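Local coordinates for protein phosphohistidine phosphatase SixA (Escherichia coli, PDB 1UJC) that removes the phosphoryl group from phosphohistidine in the HPt domain of the ArcB sensor, acting in the multistep His-Asp phosphorelay, at residues A16-R21 with S51-A56; P77-C82 with V105-P110; I5-D10 with F128-I133; E30-A35 with L60-D65. One frame throughout, in Å; residues are numbered along the deposited sequence.

Contact 1 of 4, residues A16-R21 with S51-A56. With WO4 (tungstate(VI)ion), chain C.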
loop_
_atom_site.group_PDB
_atom_site.type_symbol
_atom_site.label_atom_id
_atom_site.label_comp_id
_atom_site.label_asym_id
_atom_site.label_seq_id
_atom_site.Cartn_x
_atom_site.Cartn_y
_atom_site.Cartn_z
ATOM N N ALA A 16 -7.281 19.749 -11.196
ATOM C CA ALA A 16 -8.684 20.104 -11.363
ATOM C C ALA A 16 -9.459 19.780 -10.085
ATOM O O ALA A 16 -10.392 20.493 -9.718
ATOM C CB ALA A 16 -9.272 19.347 -12.548
ATOM N N SER A 17 -9.061 18.699 -9.413
ATOM C CA SER A 17 -9.687 18.264 -8.158
ATOM C C SER A 17 -8.741 17.273 -7.476
ATOM O O SER A 17 -7.792 16.799 -8.094
ATOM C CB SER A 17 -11.044 17.596 -8.423
ATOM O OG SER A 17 -10.888 16.345 -9.066
ATOM N N ASP A 18 -8.998 16.949 -6.213
ATOM C CA ASP A 18 -8.116 16.037 -5.480
ATOM C C ASP A 18 -7.911 14.645 -6.079
ATOM O O ASP A 18 -6.778 14.218 -6.282
ATOM C CB ASP A 18 -8.588 15.866 -4.032
ATOM C CG ASP A 18 -7.624 15.015 -3.208
ATOM O OD1 ASP A 18 -6.555 15.533 -2.816
ATOM O OD2 ASP A 18 -7.928 13.827 -2.967
ATOM N N SER A 19 -9.000 13.937 -6.356
ATOM C CA SER A 19 -8.900 12.580 -6.888
ATOM C C SER A 19 -8.018 12.458 -8.126
ATOM O O SER A 19 -7.475 11.386 -8.400
ATOM C CB SER A 19 -10.291 12.024 -7.210
ATOM O OG SER A 19 -10.799 12.568 -8.417
ATOM N N VAL A 20 -7.864 13.546 -8.870
ATOM C CA VAL A 20 -7.069 13.499 -10.092
ATOM C C VAL A 20 -5.660 14.093 -10.026
ATOM O O VAL A 20 -5.003 14.240 -11.057
ATOM C CB VAL A 20 -7.844 14.148 -11.259
ATOM C CG1 VAL A 20 -9.063 13.306 -11.589
ATOM C CG2 VAL A 20 -8.275 15.553 -10.883
ATOM N N ARG A 21 -5.191 14.417 -8.823
ATOM C CA ARG A 21 -3.847 14.977 -8.660
ATOM C C ARG A 21 -2.835 13.926 -9.093
ATOM O O ARG A 21 -2.840 12.807 -8.587
ATOM C CB ARG A 21 -3.583 15.337 -7.196
ATOM C CG ARG A 21 -4.445 16.456 -6.638
ATOM C CD ARG A 21 -4.439 16.411 -5.115
ATOM N NE ARG A 21 -3.085 16.357 -4.572
ATOM C CZ ARG A 21 -2.778 15.828 -3.393
ATOM N NH1 ARG A 21 -3.733 15.305 -2.635
ATOM N NH2 ARG A 21 -1.517 15.817 -2.974
ATOM N N SER A 51 -6.161 2.202 -4.535
ATOM C CA SER A 51 -7.177 3.237 -4.433
ATOM C C SER A 51 -7.524 3.710 -5.841
ATOM O O SER A 51 -6.684 3.676 -6.735
ATOM C CB SER A 51 -6.643 4.419 -3.625
ATOM O OG SER A 51 -7.420 5.577 -3.861
ATOM N N PRO A 52 -8.773 4.152 -6.051
ATOM C CA PRO A 52 -9.256 4.641 -7.350
ATOM C C PRO A 52 -8.646 5.989 -7.740
ATOM O O PRO A 52 -8.740 6.407 -8.890
ATOM C CB PRO A 52 -10.767 4.758 -7.138
ATOM C CG PRO A 52 -11.047 3.771 -6.049
ATOM C CD PRO A 52 -9.892 4.003 -5.109
ATOM N N PHE A 53 -8.030 6.670 -6.775
ATOM C CA PHE A 53 -7.428 7.974 -7.037
ATOM C C PHE A 53 -6.151 7.887 -7.864
ATOM O O PHE A 53 -5.288 7.036 -7.622
ATOM C CB PHE A 53 -7.154 8.709 -5.723
ATOM C CG PHE A 53 -8.400 9.188 -5.018
ATOM C CD1 PHE A 53 -9.665 8.938 -5.550
ATOM C CD2 PHE A 53 -8.309 9.881 -3.817
ATOM C CE1 PHE A 53 -10.818 9.369 -4.892
ATOM C CE2 PHE A 53 -9.455 10.317 -3.155
ATOM C CZ PHE A 53 -10.709 10.061 -3.690
ATOM N N LEU A 54 -6.038 8.791 -8.832
ATOM C CA LEU A 54 -4.902 8.829 -9.742
ATOM C C LEU A 54 -3.523 8.697 -9.107
ATOM O O LEU A 54 -2.669 7.986 -9.638
ATOM C CB LEU A 54 -4.954 10.100 -10.605
ATOM C CG LEU A 54 -6.062 10.137 -11.669
ATOM C CD1 LEU A 54 -5.880 11.339 -12.578
ATOM C CD2 LEU A 54 -6.014 8.868 -12.491
ATOM N N ARG A 55 -3.292 9.360 -7.978
ATOM C CA ARG A 55 -1.981 9.266 -7.345
ATOM C C ARG A 55 -1.659 7.851 -6.867
ATOM O O ARG A 55 -0.498 7.442 -6.861
ATOM C CB ARG A 55 -1.855 10.277 -6.196
ATOM C CG ARG A 55 -2.961 10.269 -5.157
ATOM C CD ARG A 55 -2.799 11.494 -4.268
ATOM N NE ARG A 55 -3.749 11.587 -3.159
ATOM C CZ ARG A 55 -5.012 12.001 -3.260
ATOM N NH1 ARG A 55 -5.518 12.366 -4.431
ATOM N NH2 ARG A 55 -5.764 12.081 -2.169
ATOM N N ALA A 56 -2.683 7.096 -6.486
ATOM C CA ALA A 56 -2.468 5.727 -6.032
ATOM C C ALA A 56 -2.153 4.837 -7.239
ATOM O O ALA A 56 -1.163 4.105 -7.249
ATOM C CB ALA A 56 -3.705 5.212 -5.299
HETATM W W WO4 C . -2.309 11.672 0.583
HETATM O O1 WO4 C . -1.703 10.319 1.479
HETATM O O2 WO4 C . -3.472 11.132 -0.585
HETATM O O3 WO4 C . -1.022 12.601 -0.098
HETATM O O4 WO4 C . -3.153 12.718 1.674
HETATM O O HOH W 1 -4.872 11.686 -7.114
#
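Arg55, which gives up 86 Å² here, sends its guanidinium between Asp18 and the bound tungstate. Its NH2 meets Asp18 OD2 at 2.9 Å on the syn side of the carboxylate, whose plane stands 75° from that of the guanidinium, while NH1 makes a weaker bond to the same oxygen. NE and NH2 both donate to tungstate O2, the NE bond being the shorter at 2.6 Å. Arg55 is therefore a pocket residue oriented by a second-shell aspartate. Asp18 OD1 in turn accepts a hydrogen bond from Arg21 NH1 at 2.8 Å, part of a salt bridge, and that NH1 lies over the centre of the Arg55 guanidinium, 3.6 Å above its plane; the carboxylate they share and the nearby anion probably offset the two positive charges. A water joins Arg21 O to Arg55 N and NH1. Ser19, with 65 Å² covered, works in two ways: its carbonyl accepts from Leu54 N (3.0 Å), and its CB sits over one face of the Phe53 ring, offset toward its rim, in a CH-pi contact, 3.8 Å from the centroid. Leu54 CD1 reaches Val20 CB at 3.7 Å. The contact lies at the surface, where the loop between strand 2-7 and helix 25-40 folds over the N-terminal end of helix 54-66, just after strand 47-50.

Contact 2 of 4, residues P77-C82 with V105-P110. With WO4 (tungstate(VI)ion), chain C.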
loop_
_atom_site.group_PDB
_atom_site.type_symbol
_atom_site.label_atom_id
_atom_site.label_comp_id
_atom_site.label_asym_id
_atom_site.label_seq_id
_atom_site.Cartn_x
_atom_site.Cartn_y
_atom_site.Cartn_z
ATOM N N PRO A 77 -12.810 0.889 -3.860
ATOM C CA PRO A 77 -13.316 2.200 -3.445
ATOM C C PRO A 77 -13.033 2.496 -1.974
ATOM O O PRO A 77 -12.946 3.654 -1.577
ATOM C CB PRO A 77 -14.814 2.099 -3.719
ATOM C CG PRO A 77 -14.890 1.130 -4.868
ATOM C CD PRO A 77 -13.889 0.073 -4.443
ATOM N N GLU A 78 -12.890 1.448 -1.166
ATOM C CA GLU A 78 -12.639 1.640 0.260
ATOM C C GLU A 78 -11.185 1.955 0.589
ATOM O O GLU A 78 -10.823 2.032 1.758
ATOM C CB GLU A 78 -13.098 0.413 1.052
ATOM C CG GLU A 78 -14.587 0.139 0.939
ATOM C CD GLU A 78 -15.441 1.300 1.431
ATOM O OE1 GLU A 78 -16.670 1.260 1.199
ATOM O OE2 GLU A 78 -14.896 2.245 2.048
ATOM N N LEU A 79 -10.363 2.139 -0.441
ATOM C CA LEU A 79 -8.951 2.466 -0.251
ATOM C C LEU A 79 -8.701 3.964 -0.399
ATOM O O LEU A 79 -7.567 4.432 -0.288
ATOM C CB LEU A 79 -8.076 1.684 -1.240
ATOM C CG LEU A 79 -7.913 0.202 -0.892
ATOM C CD1 LEU A 79 -7.088 -0.515 -1.951
ATOM C CD2 LEU A 79 -7.249 0.089 0.470
ATOM N N THR A 80 -9.766 4.715 -0.659
ATOM C CA THR A 80 -9.660 6.163 -0.788
ATOM C C THR A 80 -9.355 6.694 0.612
ATOM O O THR A 80 -9.494 5.970 1.595
ATOM C CB THR A 80 -10.982 6.783 -1.287
ATOM O OG1 THR A 80 -12.052 6.395 -0.418
ATOM C CG2 THR A 80 -11.284 6.331 -2.705
ATOM N N PRO A 81 -8.930 7.960 0.720
ATOM C CA PRO A 81 -8.613 8.551 2.022
ATOM C C PRO A 81 -9.647 8.288 3.121
ATOM O O PRO A 81 -9.281 8.029 4.266
ATOM C CB PRO A 81 -8.482 10.033 1.694
ATOM C CG PRO A 81 -7.859 9.996 0.337
ATOM C CD PRO A 81 -8.667 8.923 -0.365
ATOM N N CYS A 82 -10.929 8.344 2.762
ATOM C CA CYS A 82 -12.024 8.142 3.718
ATOM C C CYS A 82 -12.557 6.711 3.754
ATOM O O CYS A 82 -13.615 6.445 4.333
ATOM C CB CYS A 82 -13.181 9.085 3.383
ATOM S SG CYS A 82 -12.713 10.816 3.277
ATOM N N VAL A 105 -0.863 -3.252 -0.964
ATOM C CA VAL A 105 -1.966 -2.293 -0.862
ATOM C C VAL A 105 -1.436 -0.868 -0.986
ATOM O O VAL A 105 -0.618 -0.433 -0.178
ATOM C CB VAL A 105 -2.692 -2.421 0.503
ATOM C CG1 VAL A 105 -3.874 -1.453 0.564
ATOM C CG2 VAL A 105 -3.158 -3.851 0.717
ATOM N N ILE A 106 -1.900 -0.142 -1.999
ATOM C CA ILE A 106 -1.462 1.232 -2.214
ATOM C C ILE A 106 -2.629 2.148 -1.884
ATOM O O ILE A 106 -3.690 2.058 -2.504
ATOM C CB ILE A 106 -1.004 1.444 -3.672
ATOM C CG1 ILE A 106 0.215 0.565 -3.962
ATOM C CG2 ILE A 106 -0.655 2.899 -3.902
ATOM C CD1 ILE A 106 0.726 0.667 -5.392
ATOM N N SER A 107 -2.431 3.034 -0.910
ATOM C CA SER A 107 -3.505 3.916 -0.476
ATOM C C SER A 107 -3.070 5.319 -0.060
ATOM O O SER A 107 -2.115 5.874 -0.603
ATOM C CB SER A 107 -4.261 3.245 0.674
ATOM O OG SER A 107 -5.460 3.925 0.987
ATOM N N HIS A 108 -3.787 5.889 0.908
ATOM C CA HIS A 108 -3.496 7.236 1.375
ATOM C C HIS A 108 -3.628 7.382 2.882
ATOM O O HIS A 108 -4.085 6.471 3.580
ATOM C CB HIS A 108 -4.472 8.256 0.769
ATOM C CG HIS A 108 -4.890 7.965 -0.638
ATOM N ND1 HIS A 108 -4.686 8.857 -1.669
ATOM C CD2 HIS A 108 -5.552 6.913 -1.176
ATOM C CE1 HIS A 108 -5.204 8.366 -2.780
ATOM N NE2 HIS A 108 -5.735 7.189 -2.509
ATOM N N LEU A 109 -3.208 8.547 3.367
ATOM C CA LEU A 109 -3.358 8.886 4.774
ATOM C C LEU A 109 -4.818 9.326 4.760
ATOM O O LEU A 109 -5.297 9.840 3.751
ATOM C CB LEU A 109 -2.505 10.096 5.159
ATOM C CG LEU A 109 -0.978 10.082 5.109
ATOM C CD1 LEU A 109 -0.476 11.489 5.413
ATOM C CD2 LEU A 109 -0.426 9.088 6.105
ATOM N N PRO A 110 -5.540 9.147 5.869
ATOM C CA PRO A 110 -5.070 8.561 7.123
ATOM C C PRO A 110 -5.333 7.058 7.161
ATOM O O PRO A 110 -4.944 6.374 8.115
ATOM C CB PRO A 110 -5.894 9.308 8.156
ATOM C CG PRO A 110 -7.233 9.366 7.482
ATOM C CD PRO A 110 -6.891 9.716 6.035
HETATM W W WO4 C . -2.309 11.672 0.583
HETATM O O1 WO4 C . -1.703 10.319 1.479
HETATM O O2 WO4 C . -3.472 11.132 -0.585
HETATM O O3 WO4 C . -1.022 12.601 -0.098
HETATM O O4 WO4 C . -3.153 12.718 1.674
#
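Ser107 OG donates to Leu79 O over only 2.5 Å, the donor tilted 21° from the carbonyl plane, and so ties the 3-10 turn 77-79 to the end of strand 102-107. In this alpha-beta fold of the histidine phosphatase superfamily, a parallel strand runs out into a pocket loop: His108 and Leu109, directly after the strand, both bind tungstate. The serine hydroxyl stands opposite its own backbone N (chi1 -169°), a rotation that carries it to the carbonyl. The same Leu79 O lies at the edge of the His108 ring, 3.3 Å from CD2.

His108 is held on several sides. Pro81 CD lies over the centre of one face, 3.8 Å above the ring plane, a CH-pi contact. ND1 donates to tungstate O2 at 2.8 Å, with the oxygen in the ring plane, and NE2 is hydrogen-bonded to Ser51 OG, so both ring nitrogens have partners. Replacing His108 with an alanine would probably leave tungstate O2 without one of its donors, Ser51 OG without its ring partner and the Pro81 ring without the flat surface it packs on.

Farther back along the strand, Leu79 CD2 packs on Val105 CG1 at 3.7 Å; Leu79 also touches Val88 of helix 85-98. At the far end, a cis peptide precedes Pro110, whose CD rests 3.4 Å from Pro81 O, and Leu109 N points at tungstate O1 with an N-H...O angle of 171°.

Contact 3 of 4, residues I5-D10 with F128-I133; sequences IMRHGD and FTTSAI. With WO4 (tungstate(VI)ion), chain C.
Strand residue Met6 pairs with Ile133 as an antiparallel non-hydrogen-bonded pair, CA to CA 4.5 Å, and beyond it the type II turn from Thr129 to Ala132 is fastened by Arg7 N to Ala132 O (3.2 Å) and by Ser131 N to Arg7 O, with a weak second bond from Ser131 N to His8 O. On the Met6 and Ile133 face of the sheet, Met6 CB meets Ile133 CG1 at 3.8 Å. Ile5 CG2 approaches Phe128 CZ, the two side chains crossing at about a right angle.

Arg7, with 103 Å² covered, runs straight out from the strand, its CG opposite the backbone N (chi1 177°) and the chain extended to NE. NE donates to tungstate O1 at 3.1 Å and 159°, while NH1 reaches back to Phe128 O in a short but poorly directed, weak bond. Thr130 CG2 covers the guanidinium from one face, 3.9 Å above its centre. A leucine in place of Arg7 would probably leave tungstate O1 without this donor and Phe128 O without its side-chain mate, with one of the pocket's positive charges lost.

His8 NE2 lies 2.5 Å from the tungsten atom. Its ring is fixed in rotation by ND1, which donates to Gly9 O at 2.7 Å with that oxygen in the ring plane. Having ND1 as a donor aims NE2 at the oxyanion centre, consistent with the nucleophilic histidine that takes the phosphoryl group in this superfamily.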
loop_
_atom_site.group_PDB
_atom_site.type_symbol
_atom_site.label_atom_id
_atom_site.label_comp_id
_atom_site.label_asym_id
_atom_site.label_seq_id
_atom_site.Cartn_x
_atom_site.Cartn_y
_atom_site.Cartn_z
ATOM N N ILE A 5 1.512 -2.579 2.987
ATOM C CA ILE A 5 0.715 -1.365 2.899
ATOM C C ILE A 5 1.588 -0.194 2.485
ATOM O O ILE A 5 2.571 0.132 3.153
ATOM C CB ILE A 5 0.051 -1.071 4.253
ATOM C CG1 ILE A 5 -0.767 -2.294 4.688
ATOM C CG2 ILE A 5 -0.825 0.169 4.150
ATOM C CD1 ILE A 5 -1.357 -2.203 6.068
ATOM N N MET A 6 1.221 0.448 1.382
ATOM C CA MET A 6 2.001 1.562 0.873
ATOM C C MET A 6 1.218 2.852 0.667
ATOM O O MET A 6 0.080 2.842 0.202
ATOM C CB MET A 6 2.668 1.142 -0.442
ATOM C CG MET A 6 3.484 2.217 -1.138
ATOM S SD MET A 6 4.297 1.539 -2.604
ATOM C CE MET A 6 5.720 2.666 -2.773
ATOM N N ARG A 7 1.838 3.966 1.035
ATOM C CA ARG A 7 1.222 5.273 0.848
ATOM C C ARG A 7 1.668 5.748 -0.531
ATOM O O ARG A 7 2.836 5.612 -0.892
ATOM C CB ARG A 7 1.709 6.265 1.909
ATOM C CG ARG A 7 1.150 7.663 1.727
ATOM C CD ARG A 7 1.707 8.615 2.769
ATOM N NE ARG A 7 1.152 9.954 2.620
ATOM C CZ ARG A 7 1.641 11.037 3.214
ATOM N NH1 ARG A 7 2.705 10.943 4.002
ATOM N NH2 ARG A 7 1.072 12.217 3.013
ATOM N N HIS A 8 0.735 6.287 -1.304
ATOM C CA HIS A 8 1.045 6.775 -2.637
ATOM C C HIS A 8 2.240 7.729 -2.555
ATOM O O HIS A 8 2.535 8.275 -1.492
ATOM C CB HIS A 8 -0.168 7.506 -3.206
ATOM C CG HIS A 8 -0.459 8.798 -2.515
ATOM N ND1 HIS A 8 0.320 9.920 -2.688
ATOM C CD2 HIS A 8 -1.410 9.134 -1.611
ATOM C CE1 HIS A 8 -0.136 10.892 -1.920
ATOM N NE2 HIS A 8 -1.186 10.440 -1.256
ATOM N N GLY A 9 2.920 7.922 -3.681
ATOM C CA GLY A 9 4.079 8.799 -3.711
ATOM C C GLY A 9 3.733 10.278 -3.731
ATOM O O GLY A 9 2.572 10.651 -3.889
ATOM N N ASP A 10 4.753 11.114 -3.558
ATOM C CA ASP A 10 4.607 12.563 -3.556
ATOM C C ASP A 10 3.760 12.996 -4.757
ATOM O O ASP A 10 4.011 12.579 -5.889
ATOM C CB ASP A 10 5.993 13.211 -3.615
ATOM C CG ASP A 10 5.944 14.715 -3.448
ATOM O OD1 ASP A 10 5.570 15.198 -2.359
ATOM O OD2 ASP A 10 6.281 15.418 -4.414
ATOM N N PHE A 128 3.227 7.481 8.186
ATOM C CA PHE A 128 3.596 7.102 6.821
ATOM C C PHE A 128 4.098 8.265 5.955
ATOM O O PHE A 128 3.352 9.200 5.687
ATOM C CB PHE A 128 2.376 6.507 6.103
ATOM C CG PHE A 128 2.196 5.026 6.297
ATOM C CD1 PHE A 128 2.823 4.120 5.444
ATOM C CD2 PHE A 128 1.362 4.539 7.295
ATOM C CE1 PHE A 128 2.613 2.750 5.582
ATOM C CE2 PHE A 128 1.146 3.169 7.441
ATOM C CZ PHE A 128 1.771 2.277 6.585
ATOM N N THR A 129 5.350 8.211 5.514
ATOM C CA THR A 129 5.855 9.258 4.625
ATOM C C THR A 129 5.467 8.747 3.234
ATOM O O THR A 129 5.158 7.563 3.085
ATOM C CB THR A 129 7.382 9.397 4.711
ATOM O OG1 THR A 129 8.004 8.236 4.149
ATOM C CG2 THR A 129 7.819 9.543 6.168
ATOM N N THR A 130 5.467 9.607 2.219
ATOM C CA THR A 130 5.081 9.144 0.885
ATOM C C THR A 130 5.955 7.982 0.398
ATOM O O THR A 130 7.166 7.972 0.606
ATOM C CB THR A 130 5.114 10.294 -0.159
ATOM O OG1 THR A 130 6.383 10.956 -0.113
ATOM C CG2 THR A 130 4.006 11.301 0.119
ATOM N N SER A 131 5.316 7.003 -0.241
ATOM C CA SER A 131 5.991 5.815 -0.766
ATOM C C SER A 131 6.461 4.840 0.314
ATOM O O SER A 131 6.992 3.779 -0.003
ATOM C CB SER A 131 7.188 6.207 -1.640
ATOM O OG SER A 131 6.775 6.841 -2.839
ATOM N N ALA A 132 6.267 5.195 1.582
ATOM C CA ALA A 132 6.675 4.328 2.689
ATOM C C ALA A 132 5.846 3.046 2.686
ATOM O O ALA A 132 4.686 3.053 2.281
ATOM C CB ALA A 132 6.504 5.057 4.019
ATOM N N ILE A 133 6.436 1.951 3.150
ATOM C CA ILE A 133 5.736 0.673 3.167
ATOM C C ILE A 133 5.741 -0.011 4.528
ATOM O O ILE A 133 6.776 -0.112 5.186
ATOM C CB ILE A 133 6.349 -0.307 2.145
ATOM C CG1 ILE A 133 6.158 0.229 0.725
ATOM C CG2 ILE A 133 5.700 -1.680 2.274
ATOM C CD1 ILE A 133 6.821 -0.623 -0.338
HETATM W W WO4 C . -2.309 11.672 0.583
HETATM O O1 WO4 C . -1.703 10.319 1.479
HETATM O O2 WO4 C . -3.472 11.132 -0.585
HETATM O O3 WO4 C . -1.022 12.601 -0.098
HETATM O O4 WO4 C . -3.153 12.718 1.674
HETATM O O HOH W 2 7.320 9.778 -2.593
HETATM O O HOH W 3 6.271 14.208 -0.012
#

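Contact 4 of 4, residues E30-A35 with L60-D65. With CA (calcium ion), chain B.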
loop_
_atom_site.group_PDB
_atom_site.type_symbol
_atom_site.label_atom_id
_atom_site.label_comp_id
_atom_site.label_asym_id
_atom_site.label_seq_id
_atom_site.Cartn_x
_atom_site.Cartn_y
_atom_site.Cartn_z
ATOM N N GLU A 30 10.875 8.166 -6.026
ATOM C CA GLU A 30 10.861 7.466 -4.749
ATOM C C GLU A 30 10.023 6.201 -4.781
ATOM O O GLU A 30 10.337 5.230 -4.091
ATOM C CB GLU A 30 10.348 8.376 -3.638
ATOM C CG GLU A 30 11.161 9.631 -3.459
ATOM C CD GLU A 30 10.827 10.336 -2.171
ATOM O OE1 GLU A 30 9.621 10.466 -1.865
ATOM O OE2 GLU A 30 11.768 10.761 -1.467
ATOM N N SER A 31 8.956 6.205 -5.569
ATOM C CA SER A 31 8.124 5.017 -5.653
ATOM C C SER A 31 8.902 3.886 -6.319
ATOM O O SER A 31 8.761 2.723 -5.938
ATOM C CB SER A 31 6.832 5.316 -6.415
ATOM O OG SER A 31 5.910 5.985 -5.569
ATOM N N ARG A 32 9.727 4.231 -7.308
ATOM C CA ARG A 32 10.544 3.236 -7.998
ATOM C C ARG A 32 11.635 2.759 -7.044
ATOM O O ARG A 32 12.031 1.592 -7.061
ATOM C CB ARG A 32 11.189 3.825 -9.262
ATOM C CG ARG A 32 10.300 3.811 -10.505
ATOM C CD ARG A 32 11.141 3.924 -11.787
ATOM N NE ARG A 32 10.402 3.483 -12.971
ATOM C CZ ARG A 32 9.676 4.282 -13.750
ATOM N NH1 ARG A 32 9.593 5.574 -13.482
ATOM N NH2 ARG A 32 9.020 3.788 -14.792
ATOM N N LEU A 33 12.109 3.679 -6.209
ATOM C CA LEU A 33 13.151 3.381 -5.232
ATOM C C LEU A 33 12.666 2.293 -4.270
ATOM O O LEU A 33 13.369 1.309 -4.019
ATOM C CB LEU A 33 13.499 4.653 -4.453
ATOM C CG LEU A 33 14.746 4.660 -3.567
ATOM C CD1 LEU A 33 15.973 4.301 -4.401
ATOM C CD2 LEU A 33 14.920 6.048 -2.951
ATOM N N MET A 34 11.461 2.477 -3.736
ATOM C CA MET A 34 10.875 1.512 -2.808
ATOM C C MET A 34 10.564 0.193 -3.518
ATOM O O MET A 34 10.702 -0.885 -2.935
ATOM C CB MET A 34 9.593 2.076 -2.198
ATOM C CG MET A 34 9.804 3.262 -1.265
ATOM S SD MET A 34 10.751 2.836 0.215
ATOM C CE MET A 34 9.648 1.687 0.985
ATOM N N ALA A 35 10.141 0.285 -4.774
ATOM C CA ALA A 35 9.820 -0.900 -5.562
ATOM C C ALA A 35 11.061 -1.774 -5.719
ATOM O O ALA A 35 11.009 -2.986 -5.514
ATOM C CB ALA A 35 9.294 -0.491 -6.929
ATOM N N LEU A 60 1.272 2.798 -8.388
ATOM C CA LEU A 60 1.231 1.386 -8.766
ATOM C C LEU A 60 1.968 1.179 -10.094
ATOM O O LEU A 60 2.752 0.244 -10.232
ATOM C CB LEU A 60 -0.222 0.925 -8.920
ATOM C CG LEU A 60 -0.578 -0.565 -8.797
ATOM C CD1 LEU A 60 -1.833 -0.826 -9.612
ATOM C CD2 LEU A 60 0.550 -1.455 -9.284
ATOM N N GLU A 61 1.696 2.045 -11.068
ATOM C CA GLU A 61 2.341 1.952 -12.381
ATOM C C GLU A 61 3.848 1.934 -12.197
ATOM O O GLU A 61 4.540 1.033 -12.669
ATOM C CB GLU A 61 2.013 3.164 -13.264
ATOM C CG GLU A 61 0.558 3.422 -13.570
ATOM C CD GLU A 61 0.362 4.725 -14.353
ATOM O OE1 GLU A 61 -0.802 5.142 -14.518
ATOM O OE2 GLU A 61 1.375 5.328 -14.799
ATOM N N GLU A 62 4.341 2.956 -11.506
ATOM C CA GLU A 62 5.766 3.123 -11.250
ATOM C C GLU A 62 6.383 1.900 -10.584
ATOM O O GLU A 62 7.444 1.422 -10.996
ATOM C CB GLU A 62 5.980 4.375 -10.392
ATOM C CG GLU A 62 5.621 5.669 -11.120
ATOM C CD GLU A 62 6.600 6.003 -12.236
ATOM O OE1 GLU A 62 6.160 6.452 -13.319
ATOM O OE2 GLU A 62 7.815 5.825 -12.021
ATOM N N VAL A 63 5.711 1.389 -9.559
ATOM C CA VAL A 63 6.192 0.217 -8.849
ATOM C C VAL A 63 6.231 -0.984 -9.783
ATOM O O VAL A 63 7.225 -1.707 -9.834
ATOM C CB VAL A 63 5.290 -0.112 -7.642
ATOM C CG1 VAL A 63 5.647 -1.478 -7.075
ATOM C CG2 VAL A 63 5.457 0.954 -6.571
ATOM N N GLY A 64 5.143 -1.185 -10.520
ATOM C CA GLY A 64 5.054 -2.300 -11.447
ATOM C C GLY A 64 6.146 -2.279 -12.497
ATOM O O GLY A 64 6.447 -3.304 -13.116
ATOM N N ASP A 65 6.740 -1.109 -12.701
ATOM C CA ASP A 65 7.810 -0.960 -13.674
ATOM C C ASP A 65 9.127 -1.518 -13.158
ATOM O O ASP A 65 9.996 -1.853 -13.944
ATOM C CB ASP A 65 8.007 0.511 -14.043
ATOM C CG ASP A 65 7.034 0.987 -15.105
ATOM O OD1 ASP A 65 6.195 0.185 -15.568
ATOM O OD2 ASP A 65 7.117 2.171 -15.477
HETATM CA CA CA B . 12.143 -2.250 -15.372
HETATM O O HOH W 4 8.142 7.548 -14.870
HETATM O O HOH W 5 10.826 -0.574 -17.180
HETATM O O HOH W 6 10.334 -4.328 -16.068
HETATM O O HOH W 7 13.872 -0.392 -16.557
HETATM O O HOH W 8 12.490 0.260 -14.260
HETATM O O HOH W 9 12.562 -3.918 -13.139
#
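Arg32 of helix 25-40 reaches across to Glu62 and Asp65 of helix 54-66; the two are neighbouring helices of the alpha-beta fold and run in broadly the same direction. The axes of segments 30-35 and 60-65 come within 8.0 Å and cross at -43°.

The charged interactions form a network at the more open side. Arg32 NH2 makes a salt bridge to Asp65 OD2 at 2.6 Å; the carboxylate lies at the guanidinium edge, the two planes 28° apart. Glu62 comes differently, with OE2 over one face of the guanidinium and the planes nearly perpendicular. This too is a salt bridge, but NH1 and OE2 are modelled too close together, so the exact placing of that pair is doubtful. Glu62 arrives there through a bend about its CB-CG bond (chi2 -70°), whereas the Arg32 chain stays extended from CG to NE. A water, in the guanidinium plane, accepts from Arg32 NH1 and donates to Glu62 OE1.

Van der Waals packing occupies the more buried side. Ala35 CB, small enough to let the backbones approach, sits 3.7 Å from Val63 CA and 3.8 Å from Val63 CG1. The other valine branch, CG2, lies against Ser31 O, one turn earlier on helix 25-40. Ser31 directs its hydroxyl to partners other than this helix, Gly27 O and Ser131 OG.

For the calcium ion Asp65 uses its backbone, not its carboxylate: its O lies 2.6 Å from the metal, which five waters also bind.

Contacts 1, 2 and 3 converge on the tungstate, supplying Arg55, then His108 and Leu109, then Arg7 and His8. Contact 2 lies about 11 Å, centre to centre, from each of the other two, which are about 15 Å apart. Strands 2-7 and 102-107 are neighbours in the mixed sheet and join contacts 2 and 3 through backbone hydrogen bonds. Contact 3 spans the longest stretch of chain and encloses the others; contacts 1 and 4 interleave in sequence and share helix 54-66. Contact 4, about 11 Å from contact 3, touches it through Ser31 and Ser131. Distant pieces of sequence thus build one anion pocket at the strand ends, with a helix pair beside it.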